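Local coordinates for possible transcriptional regulator, ArsR family protein (Rhodococcus sp. RHA1, PDB 3F6V) that probably binds DNA as a transcriptional regulator of the ArsR family, possibly one connected with arsenical resistance, at residues A[71-74]-A[75-78]. Sequence-based numbering, arbitrary orientation. Where two conformers were deposited one is given.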
ATOM      1  N   GLU A  71     -13.320  18.596  -3.477  1.00 15.46           N
ATOM      2  CA  GLU A  71     -13.946  17.856  -4.547  0.50 16.15           C
ATOM      3  C   GLU A  71     -13.514  18.444  -5.889  1.00 16.64           C
ATOM      4  O   GLU A  71     -13.468  19.698  -6.064  1.00 18.64           O
ATOM      5  CB  GLU A  71     -15.453  17.939  -4.351  0.50 16.85           C
ATOM      6  CG  GLU A  71     -16.280  17.013  -5.196  0.50 16.64           C
ATOM      7  CD  GLU A  71     -17.713  17.516  -5.319  0.50 15.10           C
ATOM      8  OE1 GLU A  71     -17.907  18.729  -5.565  0.50 17.71           O
ATOM      9  OE2 GLU A  71     -18.647  16.714  -5.167  0.50 19.02           O
ATOM     10  N   GLN A  72     -13.141  17.573  -6.818  1.00 14.82           N
ATOM     11  CA  GLN A  72     -12.605  17.961  -8.145  1.00 15.92           C
ATOM     12  C   GLN A  72     -13.089  17.123  -9.294  1.00 15.22           C
ATOM     13  O   GLN A  72     -13.516  15.970  -9.099  1.00 15.67           O
ATOM     14  CB  GLN A  72     -11.086  17.952  -8.106  1.00 17.44           C
ATOM     15  CG  GLN A  72     -10.533  19.027  -7.153  1.00 20.29           C
ATOM     16  CD  GLN A  72      -9.084  18.812  -6.804  1.00 24.87           C
ATOM     17  OE1 GLN A  72      -8.203  18.874  -7.671  1.00 29.28           O
ATOM     18  NE2 GLN A  72      -8.815  18.506  -5.511  1.00 22.61           N
ATOM     19  N   THR A  73     -13.036  17.688 -10.515  1.00 15.47           N
ATOM     20  CA  THR A  73     -13.461  16.952 -11.676  1.00 14.75           C
ATOM     21  C   THR A  73     -12.424  16.008 -12.143  1.00 15.56           C
ATOM     22  O   THR A  73     -11.194  16.132 -11.904  1.00 16.24           O
ATOM     23  CB  THR A  73     -13.796  17.860 -12.877  1.00 14.76           C
ATOM     24  OG1 THR A  73     -12.576  18.455 -13.351  1.00 16.03           O
ATOM     25  CG2 THR A  73     -14.808  18.955 -12.457  1.00 15.96           C
ATOM     26  N   VAL A  74     -12.932  15.014 -12.819  1.00 17.84           N
ATOM     27  CA  VAL A  74     -12.066  14.078 -13.467  1.00 18.35           C
ATOM     28  C   VAL A  74     -11.023  14.778 -14.359  1.00 19.48           C
ATOM     29  O   VAL A  74      -9.842  14.538 -14.246  1.00 21.26           O
ATOM     30  CB  VAL A  74     -12.861  13.037 -14.243  1.00 18.82           C
ATOM     31  CG1 VAL A  74     -11.903  12.258 -15.068  1.00 19.37           C
ATOM     32  CG2 VAL A  74     -13.636  12.127 -13.311  1.00 19.67           C
ATOM     33  N   ASN A  75     -11.475  15.716 -15.192  1.00 19.44           N
ATOM     34  CA  ASN A  75     -10.544  16.399 -16.095  1.00 19.17           C
ATOM     35  C   ASN A  75      -9.518  17.227 -15.382  1.00 18.66           C
ATOM     36  O   ASN A  75      -8.368  17.276 -15.791  1.00 20.06           O
ATOM     37  CB  ASN A  75     -11.320  17.311 -17.062  1.00 20.32           C
ATOM     38  CG  ASN A  75     -12.115  16.505 -18.073  1.00 23.79           C
ATOM     39  OD1 ASN A  75     -12.055  15.262 -18.092  1.00 27.09           O
ATOM     40  ND2 ASN A  75     -12.885  17.192 -18.896  1.00 28.27           N
ATOM     41  N   ASN A  76      -9.907  17.886 -14.296  1.00 17.93           N
ATOM     42  CA  ASN A  76      -8.966  18.684 -13.543  0.50 18.41           C
ATOM     43  C   ASN A  76      -7.887  17.818 -12.833  1.00 19.27           C
ATOM     44  O   ASN A  76      -6.718  18.189 -12.783  1.00 20.13           O
ATOM     45  CB  ASN A  76      -9.709  19.704 -12.642  0.50 18.12           C
ATOM     46  CG  ASN A  76     -10.382  20.874 -13.458  0.50 15.93           C
ATOM     47  OD1 ASN A  76      -9.898  21.285 -14.532  0.50 17.19           O
ATOM     48  ND2 ASN A  76     -11.472  21.412 -12.931  0.50 15.07           N
ATOM     49  N   LEU A  77      -8.299  16.667 -12.305  1.00 18.94           N
ATOM     50  CA  LEU A  77      -7.359  15.748 -11.665  1.00 19.32           C
ATOM     51  C   LEU A  77      -6.421  15.168 -12.694  1.00 20.05           C
ATOM     52  O   LEU A  77      -5.201  15.045 -12.491  1.00 20.95           O
ATOM     53  CB  LEU A  77      -8.160  14.605 -10.991  1.00 17.70           C
ATOM     54  CG  LEU A  77      -8.920  14.988  -9.706  1.00 18.89           C
ATOM     55  CD1 LEU A  77      -9.959  13.949  -9.334  1.00 18.49           C
ATOM     56  CD2 LEU A  77      -7.983  15.301  -8.526  1.00 17.48           C
ATOM     57  N   ALA A  78      -7.005  14.796 -13.829  1.00 19.97           N
ATOM     58  CA  ALA A  78      -6.248  14.164 -14.895  1.00 21.01           C
ATOM     59  C   ALA A  78      -5.134  15.029 -15.446  1.00 22.61           C
ATOM     60  O   ALA A  78      -4.159  14.499 -15.961  1.00 23.82           O
ATOM     61  CB  ALA A  78      -7.166  13.662 -15.958  1.00 21.31           C
TER
HETATM   62  O   HOH W   1     -12.002  20.549 -10.242  1.00 17.82           O
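Thr73 caps the first turn of helix 74-78 by accepting from Asn76, a local contact at the junction where the short edge strand 72-73 of the sheet runs straight into that helix. The evidence is the bond from Asn76 N to Thr73 OG1, 2.9 Å long with an N-H...O angle of 158°. A chi1 of 69° sets OG1 between the backbone N and the carbonyl carbon of Thr73, which brings it to the N-H of Asn76. Helical pairing begins at the same residue: Leu77 N donates to Thr73 O at 3.0 Å, and Ala78 N to Val74 O at 2.9 Å. A water accepts from Thr73 N; in one of two conformers of Asn76, the side chain lies obliquely across the threonine and ND2 donates to this water at 2.9 Å, so that it can bridge strand and helix.

Facing the core, the buried Leu77 crosses the partly exposed Gln72 at about a right angle, with Leu77 CG 4.0 Å from Gln72 CB and Leu77 CD2 3.7 Å from Gln72 OE1. Gln72 NE2 is hydrogen-bonded to the carbonyl oxygens of Gly70 and Leu66, while Leu77 also packs on Leu63 and Leu66 of helix 58-66 and on Leu92 of helix 85-97. Backbone bonds of Gln72 with Tyr112 and of Val74 with Arg110 fasten the junction to strand 109-114. Locally this is a threonine N-cap; the succession of helices 74-78 and 85-97, followed by antiparallel strands 101-106 and 109-114 as the wing, is consistent with the winged helix-turn-helix fold of ArsR-family regulators.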